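OsmC family peroxiredoxin (Aquifex aeolicus, PDB 2E8E) is of unproven function but probably reduces peroxides using a pair of cysteine thiols. Local coordinates at residues E81-E95 / T120-E132. Sequence-based numbering, arbitrary orientation.
Sequences EEIEIKYVAVGKVEE and TNLKISWEVKWEE
The ammonium group of Lys-123 illustrates how one charge can tie two strands together: its NZ forms a salt bridge 3.2 Å from OE1 of Glu-82 and a longer one to OE2 of Glu-84. Lys-123 reaches them because its chain, bent at the third torsion (chi3 -63°), lays CE 3.4 Å from CG of Glu-84. Lys-71 of the neighbouring strand 60-72 is the main partner of Glu-84 and reaches Glu-82 only weakly, so the two lysines share the Glu-84 carboxylate. Farther along this face, a salt bridge joins NZ of Lys-86 to OE1 of Glu-127, on the anti side and out of the carboxylate plane; its modelled 2.5 Å is unusually short and doubtful.

Beneath these charges the strands run parallel, in register from Glu-82 with Asn-121 to Gly-91 with Trp-130. Odd-numbered residues of 83-91 supply the amides and carbonyls that bond to 121-131, with Ile-85 N 2.9 Å from Lys-123 O.

The other face is mostly apolar. CD1 of Leu-122 lies 3.8 Å from CD1 of Ile-85, and CG2 of Ile-124 touches the edge of the Tyr-87 ring at CE2; helices 34-56 and 95-109 cover this side, where Tyr-87 OH bonds to Ser-46. Trp-126, its indole set between backbone N and carbonyl carbon (chi1 60°), points NE1 in the ring plane at the anti lone pair of Glu-95 OE2, 2.8 Å away and nearly straight (173°). Past Gly-91 the chain folds over Trp-130, Lys-92 CA sitting 3.6 Å above the centre of the six-membered ring in a CH-pi contact.

The parallel pairing closes a right-handed beta-alpha-beta crossover through helices 95-109 and 111-116. Because Glu-95 is the first residue of helix 95-109, its bond to Trp-126 ties the start of that helix to the last strand, alongside the apolar packing.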
ATOM      1  N   GLU A  81       2.443   8.758  11.833  1.00 18.34           N
ATOM      2  CA  GLU A  81       3.141  10.004  12.114  1.00 21.64           C
ATOM      3  C   GLU A  81       4.632   9.746  11.948  1.00 20.65           C
ATOM      4  O   GLU A  81       5.425  10.669  11.744  1.00 21.82           O
ATOM      5  CB  GLU A  81       2.858  10.479  13.541  1.00 26.44           C
ATOM      6  CG  GLU A  81       1.380  10.649  13.851  1.00 34.72           C
ATOM      7  CD  GLU A  81       1.097  11.854  14.731  1.00 37.68           C
ATOM      8  OE1 GLU A  81       1.745  11.992  15.789  1.00 42.36           O
ATOM      9  OE2 GLU A  81       0.220  12.661  14.362  1.00 42.96           O
ATOM     10  N   GLU A  82       4.999   8.474  12.022  1.00 19.67           N
ATOM     11  CA  GLU A  82       6.390   8.072  11.894  1.00 19.91           C
ATOM     12  C   GLU A  82       6.481   6.696  11.257  1.00 19.59           C
ATOM     13  O   GLU A  82       5.668   5.819  11.535  1.00 18.73           O
ATOM     14  CB  GLU A  82       7.050   8.046  13.278  1.00 22.76           C
ATOM     15  CG  GLU A  82       8.383   7.323  13.335  1.00 27.51           C
ATOM     16  CD  GLU A  82       8.929   7.210  14.750  1.00 30.19           C
ATOM     17  OE1 GLU A  82       9.493   6.148  15.081  1.00 31.50           O
ATOM     18  OE2 GLU A  82       8.801   8.181  15.528  1.00 30.87           O
ATOM     19  N   ILE A  83       7.459   6.523  10.377  1.00 18.77           N
ATOM     20  CA  ILE A  83       7.684   5.235   9.736  1.00 17.30           C
ATOM     21  C   ILE A  83       9.176   4.964   9.801  1.00 18.10           C
ATOM     22  O   ILE A  83       9.974   5.752   9.294  1.00 18.97           O
ATOM     23  CB  ILE A  83       7.266   5.223   8.248  1.00 17.45           C
ATOM     24  CG1 ILE A  83       5.768   5.505   8.114  1.00 17.28           C
ATOM     25  CG2 ILE A  83       7.603   3.856   7.636  1.00 18.95           C
ATOM     26  CD1 ILE A  83       5.264   5.467   6.689  1.00 19.80           C
ATOM     27  N   GLU A  84       9.546   3.864  10.446  1.00 19.04           N
ATOM     28  CA  GLU A  84      10.946   3.481  10.557  1.00 20.93           C
ATOM     29  C   GLU A  84      11.197   2.349   9.584  1.00 18.92           C
ATOM     30  O   GLU A  84      10.433   1.381   9.543  1.00 19.93           O
ATOM     31  CB  GLU A  84      11.271   2.987  11.966  1.00 23.57           C
ATOM     32  CG  GLU A  84      11.212   4.034  13.050  1.00 31.86           C
ATOM     33  CD  GLU A  84      11.661   3.478  14.388  1.00 36.46           C
ATOM     34  OE1 GLU A  84      12.822   3.021  14.479  1.00 39.44           O
ATOM     35  OE2 GLU A  84      10.857   3.488  15.343  1.00 40.03           O
ATOM     36  N   ILE A  85      12.261   2.466   8.798  1.00 17.74           N
ATOM     37  CA  ILE A  85      12.592   1.424   7.843  1.00 17.07           C
ATOM     38  C   ILE A  85      14.043   1.042   8.051  1.00 16.57           C
ATOM     39  O   ILE A  85      14.927   1.901   8.019  1.00 18.40           O
ATOM     40  CB  ILE A  85      12.426   1.891   6.382  1.00 17.91           C
ATOM     41  CG1 ILE A  85      11.024   2.466   6.159  1.00 18.96           C
ATOM     42  CG2 ILE A  85      12.664   0.717   5.442  1.00 19.49           C
ATOM     43  CD1 ILE A  85      10.786   2.992   4.757  1.00 22.07           C
ATOM     44  N   LYS A  86      14.281  -0.245   8.271  1.00 17.33           N
ATOM     45  CA  LYS A  86      15.632  -0.748   8.470  1.00 20.68           C
ATOM     46  C   LYS A  86      15.944  -1.776   7.391  1.00 21.47           C
ATOM     47  O   LYS A  86      15.221  -2.764   7.239  1.00 21.38           O
ATOM     48  CB  LYS A  86      15.762  -1.396   9.850  1.00 23.56           C
ATOM     49  CG  LYS A  86      17.145  -1.955  10.144  1.00 29.45           C
ATOM     50  CD  LYS A  86      17.189  -2.602  11.520  1.00 32.47           C
ATOM     51  CE  LYS A  86      18.561  -3.178  11.811  1.00 37.24           C
ATOM     52  NZ  LYS A  86      19.613  -2.129  11.734  1.00 39.69           N
ATOM     53  N   TYR A  87      17.013  -1.531   6.640  1.00 19.19           N
ATOM     54  CA  TYR A  87      17.434  -2.433   5.574  1.00 20.67           C
ATOM     55  C   TYR A  87      18.631  -3.247   6.051  1.00 21.57           C
ATOM     56  O   TYR A  87      19.607  -2.685   6.548  1.00 22.75           O
ATOM     57  CB  TYR A  87      17.869  -1.642   4.340  1.00 21.42           C
ATOM     58  CG  TYR A  87      16.812  -0.747   3.741  1.00 20.94           C
ATOM     59  CD1 TYR A  87      16.042  -1.171   2.658  1.00 20.27           C
ATOM     60  CD2 TYR A  87      16.599   0.537   4.238  1.00 20.63           C
ATOM     61  CE1 TYR A  87      15.088  -0.333   2.079  1.00 21.63           C
ATOM     62  CE2 TYR A  87      15.648   1.378   3.671  1.00 19.46           C
ATOM     63  CZ  TYR A  87      14.900   0.940   2.591  1.00 20.56           C
ATOM     64  OH  TYR A  87      13.977   1.782   2.015  1.00 21.85           O
ATOM     65  N   VAL A  88      18.555  -4.563   5.892  1.00 20.43           N
ATOM     66  CA  VAL A  88      19.657  -5.434   6.278  1.00 22.68           C
ATOM     67  C   VAL A  88      20.064  -6.250   5.057  1.00 21.93           C
ATOM     68  O   VAL A  88      19.283  -7.058   4.551  1.00 22.83           O
ATOM     69  CB  VAL A  88      19.252  -6.401   7.420  1.00 23.03           C
ATOM     70  CG1 VAL A  88      20.408  -7.350   7.734  1.00 25.97           C
ATOM     71  CG2 VAL A  88      18.868  -5.612   8.667  1.00 24.27           C
ATOM     72  N   ALA A  89      21.277  -6.019   4.562  1.00 22.34           N
ATOM     73  CA  ALA A  89      21.764  -6.765   3.410  1.00 21.91           C
ATOM     74  C   ALA A  89      22.669  -7.863   3.950  1.00 22.39           C
ATOM     75  O   ALA A  89      23.529  -7.603   4.790  1.00 22.89           O
ATOM     76  CB  ALA A  89      22.539  -5.855   2.468  1.00 23.57           C
ATOM     77  N   VAL A  90      22.463  -9.084   3.472  1.00 19.76           N
ATOM     78  CA  VAL A  90      23.243 -10.230   3.924  1.00 21.73           C
ATOM     79  C   VAL A  90      24.052 -10.804   2.772  1.00 21.89           C
ATOM     80  O   VAL A  90      23.502 -11.093   1.711  1.00 23.18           O
ATOM     81  CB  VAL A  90      22.312 -11.343   4.476  1.00 20.83           C
ATOM     82  CG1 VAL A  90      23.134 -12.512   4.993  1.00 22.49           C
ATOM     83  CG2 VAL A  90      21.417 -10.777   5.574  1.00 20.97           C
ATOM     84  N   GLY A  91      25.359 -10.970   2.986  1.00 22.54           N
ATOM     85  CA  GLY A  91      26.218 -11.519   1.951  1.00 23.06           C
ATOM     86  C   GLY A  91      27.525 -10.754   1.871  1.00 22.58           C
ATOM     87  O   GLY A  91      27.961 -10.163   2.853  1.00 23.17           O
ATOM     88  N   LYS A  92      28.166 -10.780   0.708  1.00 25.02           N
ATOM     89  CA  LYS A  92      29.407 -10.038   0.529  1.00 27.15           C
ATOM     90  C   LYS A  92      28.963  -8.678   0.014  1.00 27.69           C
ATOM     91  O   LYS A  92      29.071  -8.382  -1.175  1.00 26.88           O
ATOM     92  CB  LYS A  92      30.309 -10.727  -0.498  1.00 29.36           C
ATOM     93  CG  LYS A  92      30.783 -12.119  -0.094  1.00 34.10           C
ATOM     94  CD  LYS A  92      31.616 -12.744  -1.211  1.00 36.72           C
ATOM     95  CE  LYS A  92      32.015 -14.181  -0.905  1.00 40.22           C
ATOM     96  NZ  LYS A  92      32.980 -14.281   0.221  1.00 42.10           N
ATOM     97  N   VAL A  93      28.436  -7.866   0.923  1.00 27.21           N
ATOM     98  CA  VAL A  93      27.935  -6.541   0.586  1.00 27.70           C
ATOM     99  C   VAL A  93      28.656  -5.474   1.397  1.00 28.58           C
ATOM    100  O   VAL A  93      28.742  -5.562   2.619  1.00 30.17           O
ATOM    101  CB  VAL A  93      26.416  -6.441   0.882  1.00 27.06           C
ATOM    102  CG1 VAL A  93      25.870  -5.113   0.382  1.00 26.76           C
ATOM    103  CG2 VAL A  93      25.685  -7.608   0.239  1.00 27.37           C
ATOM    104  N   GLU A  94      29.175  -4.467   0.710  1.00 31.06           N
ATOM    105  CA  GLU A  94      29.881  -3.382   1.375  1.00 32.39           C
ATOM    106  C   GLU A  94      28.862  -2.363   1.866  1.00 32.58           C
ATOM    107  O   GLU A  94      27.918  -2.020   1.155  1.00 30.54           O
ATOM    108  CB  GLU A  94      30.863  -2.734   0.405  1.00 34.46           C
ATOM    109  CG  GLU A  94      31.882  -3.720  -0.141  1.00 38.30           C
ATOM    110  CD  GLU A  94      32.664  -3.165  -1.307  1.00 41.28           C
ATOM    111  OE1 GLU A  94      33.458  -2.223  -1.100  1.00 43.90           O
ATOM    112  OE2 GLU A  94      32.478  -3.671  -2.432  1.00 42.10           O
ATOM    113  N   GLU A  95      29.052  -1.894   3.093  1.00 33.11           N
ATOM    114  CA  GLU A  95      28.145  -0.925   3.689  1.00 34.14           C
ATOM    115  C   GLU A  95      27.944   0.287   2.778  1.00 32.96           C
ATOM    116  O   GLU A  95      26.846   0.840   2.710  1.00 31.32           O
ATOM    117  CB  GLU A  95      28.687  -0.500   5.058  1.00 35.81           C
ATOM    118  CG  GLU A  95      27.719   0.299   5.924  1.00 40.44           C
ATOM    119  CD  GLU A  95      27.902   1.796   5.777  1.00 43.21           C
ATOM    120  OE1 GLU A  95      29.059   2.260   5.879  1.00 45.83           O
ATOM    121  OE2 GLU A  95      26.897   2.509   5.573  1.00 44.89           O
ATOM    122  N   THR A 120       4.616  12.236   6.676  1.00 23.21           N
ATOM    123  CA  THR A 120       5.145  11.497   7.825  1.00 25.35           C
ATOM    124  C   THR A 120       6.636  11.726   8.092  1.00 26.47           C
ATOM    125  O   THR A 120       7.362  12.237   7.235  1.00 30.07           O
ATOM    126  CB  THR A 120       4.912   9.979   7.630  1.00 26.24           C
ATOM    127  OG1 THR A 120       5.169   9.287   8.855  1.00 25.98           O
ATOM    128  CG2 THR A 120       5.840   9.433   6.551  1.00 27.45           C
ATOM    129  N   ASN A 121       7.087  11.354   9.288  1.00 24.19           N
ATOM    130  CA  ASN A 121       8.495  11.483   9.645  1.00 24.10           C
ATOM    131  C   ASN A 121       9.149  10.147   9.334  1.00 23.29           C
ATOM    132  O   ASN A 121       8.823   9.126   9.945  1.00 23.65           O
ATOM    133  CB  ASN A 121       8.669  11.812  11.133  1.00 24.62           C
ATOM    134  CG  ASN A 121      10.130  11.774  11.570  1.00 28.15           C
ATOM    135  OD1 ASN A 121      11.037  12.033  10.776  1.00 28.66           O
ATOM    136  ND2 ASN A 121      10.362  11.467  12.841  1.00 29.63           N
ATOM    137  N   LEU A 122      10.072  10.159   8.380  1.00 21.17           N
ATOM    138  CA  LEU A 122      10.747   8.945   7.955  1.00 21.70           C
ATOM    139  C   LEU A 122      12.102   8.761   8.634  1.00 23.03           C
ATOM    140  O   LEU A 122      12.937   9.665   8.631  1.00 24.26           O
ATOM    141  CB  LEU A 122      10.919   8.979   6.434  1.00 23.28           C
ATOM    142  CG  LEU A 122      11.408   7.739   5.688  1.00 26.97           C
ATOM    143  CD1 LEU A 122      10.475   6.563   5.951  1.00 27.45           C
ATOM    144  CD2 LEU A 122      11.459   8.057   4.199  1.00 28.66           C
ATOM    145  N   LYS A 123      12.307   7.590   9.225  1.00 21.64           N
ATOM    146  CA  LYS A 123      13.566   7.272   9.890  1.00 24.22           C
ATOM    147  C   LYS A 123      14.144   6.040   9.205  1.00 23.45           C
ATOM    148  O   LYS A 123      13.626   4.930   9.346  1.00 23.52           O
ATOM    149  CB  LYS A 123      13.335   7.019  11.381  1.00 25.59           C
ATOM    150  CG  LYS A 123      12.697   8.214  12.093  1.00 30.16           C
ATOM    151  CD  LYS A 123      12.935   8.207  13.598  1.00 33.96           C
ATOM    152  CE  LYS A 123      12.311   7.007  14.285  1.00 36.85           C
ATOM    153  NZ  LYS A 123      12.485   7.100  15.767  1.00 38.69           N
ATOM    154  N   ILE A 124      15.219   6.252   8.453  1.00 22.76           N
ATOM    155  CA  ILE A 124      15.860   5.184   7.700  1.00 22.13           C
ATOM    156  C   ILE A 124      17.211   4.762   8.267  1.00 23.25           C
ATOM    157  O   ILE A 124      18.019   5.601   8.667  1.00 24.49           O
ATOM    158  CB  ILE A 124      16.050   5.623   6.238  1.00 23.37           C
ATOM    159  CG1 ILE A 124      14.687   5.975   5.633  1.00 25.80           C
ATOM    160  CG2 ILE A 124      16.731   4.526   5.437  1.00 23.19           C
ATOM    161  CD1 ILE A 124      14.769   6.607   4.270  1.00 28.10           C
ATOM    162  N   SER A 125      17.444   3.455   8.298  1.00 21.82           N
ATOM    163  CA  SER A 125      18.701   2.906   8.791  1.00 23.40           C
ATOM    164  C   SER A 125      19.037   1.658   7.992  1.00 23.16           C
ATOM    165  O   SER A 125      18.172   1.076   7.340  1.00 21.73           O
ATOM    166  CB  SER A 125      18.597   2.552  10.273  1.00 25.30           C
ATOM    167  OG  SER A 125      17.651   1.522  10.488  1.00 26.62           O
ATOM    168  N   TRP A 126      20.292   1.237   8.043  1.00 23.61           N
ATOM    169  CA  TRP A 126      20.692   0.053   7.304  1.00 24.61           C
ATOM    170  C   TRP A 126      21.929  -0.557   7.927  1.00 26.53           C
ATOM    171  O   TRP A 126      22.622   0.081   8.723  1.00 26.32           O
ATOM    172  CB  TRP A 126      20.967   0.414   5.844  1.00 24.65           C
ATOM    173  CG  TRP A 126      22.052   1.432   5.689  1.00 26.27           C
ATOM    174  CD1 TRP A 126      23.399   1.201   5.649  1.00 27.72           C
ATOM    175  CD2 TRP A 126      21.886   2.852   5.610  1.00 27.38           C
ATOM    176  NE1 TRP A 126      24.081   2.391   5.554  1.00 27.04           N
ATOM    177  CE2 TRP A 126      23.177   3.421   5.531  1.00 28.53           C
ATOM    178  CE3 TRP A 126      20.771   3.700   5.606  1.00 29.00           C
ATOM    179  CZ2 TRP A 126      23.384   4.800   5.444  1.00 28.29           C
ATOM    180  CZ3 TRP A 126      20.977   5.073   5.519  1.00 29.82           C
ATOM    181  CH2 TRP A 126      22.277   5.609   5.442  1.00 30.91           C
ATOM    182  N   GLU A 127      22.199  -1.804   7.565  1.00 25.30           N
ATOM    183  CA  GLU A 127      23.363  -2.494   8.083  1.00 28.35           C
ATOM    184  C   GLU A 127      23.658  -3.704   7.222  1.00 27.56           C
ATOM    185  O   GLU A 127      22.766  -4.261   6.576  1.00 24.63           O
ATOM    186  CB  GLU A 127      23.134  -2.935   9.530  1.00 31.49           C
ATOM    187  CG  GLU A 127      22.111  -4.041   9.704  1.00 36.94           C
ATOM    188  CD  GLU A 127      21.988  -4.492  11.150  1.00 40.71           C
ATOM    189  OE1 GLU A 127      21.578  -3.671  11.998  1.00 42.71           O
ATOM    190  OE2 GLU A 127      22.304  -5.666  11.440  1.00 43.44           O
ATOM    191  N   VAL A 128      24.922  -4.101   7.205  1.00 26.69           N
ATOM    192  CA  VAL A 128      25.324  -5.254   6.431  1.00 26.31           C
ATOM    193  C   VAL A 128      25.777  -6.367   7.352  1.00 26.53           C
ATOM    194  O   VAL A 128      26.361  -6.125   8.410  1.00 25.49           O
ATOM    195  CB  VAL A 128      26.488  -4.915   5.473  1.00 27.37           C
ATOM    196  CG1 VAL A 128      27.022  -6.187   4.834  1.00 30.63           C
ATOM    197  CG2 VAL A 128      26.019  -3.942   4.407  1.00 29.17           C
ATOM    198  N   LYS A 129      25.467  -7.592   6.952  1.00 25.60           N
ATOM    199  CA  LYS A 129      25.877  -8.771   7.685  1.00 26.72           C
ATOM    200  C   LYS A 129      26.724  -9.502   6.662  1.00 26.54           C
ATOM    201  O   LYS A 129      26.202 -10.100   5.721  1.00 25.20           O
ATOM    202  CB  LYS A 129      24.666  -9.613   8.092  1.00 29.95           C
ATOM    203  CG  LYS A 129      24.055  -9.206   9.424  1.00 35.21           C
ATOM    204  CD  LYS A 129      25.018  -9.499  10.570  1.00 39.53           C
ATOM    205  CE  LYS A 129      24.425  -9.121  11.915  1.00 41.57           C
ATOM    206  NZ  LYS A 129      25.353  -9.447  13.039  1.00 44.23           N
ATOM    207  N   TRP A 130      28.038  -9.415   6.824  1.00 26.81           N
ATOM    208  CA  TRP A 130      28.943 -10.060   5.892  1.00 25.90           C
ATOM    209  C   TRP A 130      28.899 -11.567   6.051  1.00 25.79           C
ATOM    210  O   TRP A 130      29.276 -12.110   7.094  1.00 24.79           O
ATOM    211  CB  TRP A 130      30.367  -9.550   6.098  1.00 28.83           C
ATOM    212  CG  TRP A 130      31.273  -9.969   4.999  1.00 30.96           C
ATOM    213  CD1 TRP A 130      31.934 -11.161   4.884  1.00 32.93           C
ATOM    214  CD2 TRP A 130      31.577  -9.224   3.816  1.00 32.84           C
ATOM    215  NE1 TRP A 130      32.632 -11.202   3.701  1.00 34.18           N
ATOM    216  CE2 TRP A 130      32.431 -10.026   3.026  1.00 33.86           C
ATOM    217  CE3 TRP A 130      31.211  -7.956   3.345  1.00 32.74           C
ATOM    218  CZ2 TRP A 130      32.925  -9.602   1.786  1.00 34.64           C
ATOM    219  CZ3 TRP A 130      31.703  -7.532   2.112  1.00 33.13           C
ATOM    220  CH2 TRP A 130      32.552  -8.355   1.349  1.00 34.30           C
ATOM    221  N   GLU A 131      28.439 -12.242   5.005  1.00 25.42           N
ATOM    222  CA  GLU A 131      28.323 -13.689   5.026  1.00 26.59           C
ATOM    223  C   GLU A 131      28.715 -14.341   3.714  1.00 27.94           C
ATOM    224  O   GLU A 131      28.539 -13.765   2.640  1.00 27.16           O
ATOM    225  CB  GLU A 131      26.885 -14.097   5.361  1.00 27.65           C
ATOM    226  CG  GLU A 131      26.462 -13.779   6.774  1.00 27.27           C
ATOM    227  CD  GLU A 131      25.222 -14.543   7.185  1.00 29.29           C
ATOM    228  OE1 GLU A 131      25.017 -15.659   6.660  1.00 29.85           O
ATOM    229  OE2 GLU A 131      24.469 -14.038   8.045  1.00 31.31           O
ATOM    230  N   GLU A 132      29.250 -15.552   3.814  1.00 29.80           N
ATOM    231  CA  GLU A 132      29.640 -16.318   2.642  1.00 32.37           C
ATOM    232  C   GLU A 132      28.635 -17.453   2.478  1.00 33.56           C
ATOM    233  O   GLU A 132      27.787 -17.609   3.387  1.00 33.04           O
ATOM    234  CB  GLU A 132      31.046 -16.893   2.814  1.00 33.23           C
ATOM    235  CG  GLU A 132      32.138 -15.839   2.872  1.00 35.72           C
ATOM    236  CD  GLU A 132      33.525 -16.440   2.990  1.00 38.38           C
ATOM    237  OE1 GLU A 132      34.506 -15.666   3.004  1.00 38.54           O
ATOM    238  OE2 GLU A 132      33.633 -17.683   3.068  1.00 39.52           O
ATOM    239  OXT GLU A 132      28.707 -18.168   1.457  1.00 34.99           O
TER
HETATM  240  O   HOH W   1       8.607  10.984  15.173  1.00 32.63           O
HETATM  241  O   HOH W   2      15.328   2.714  10.855  1.00 31.08           O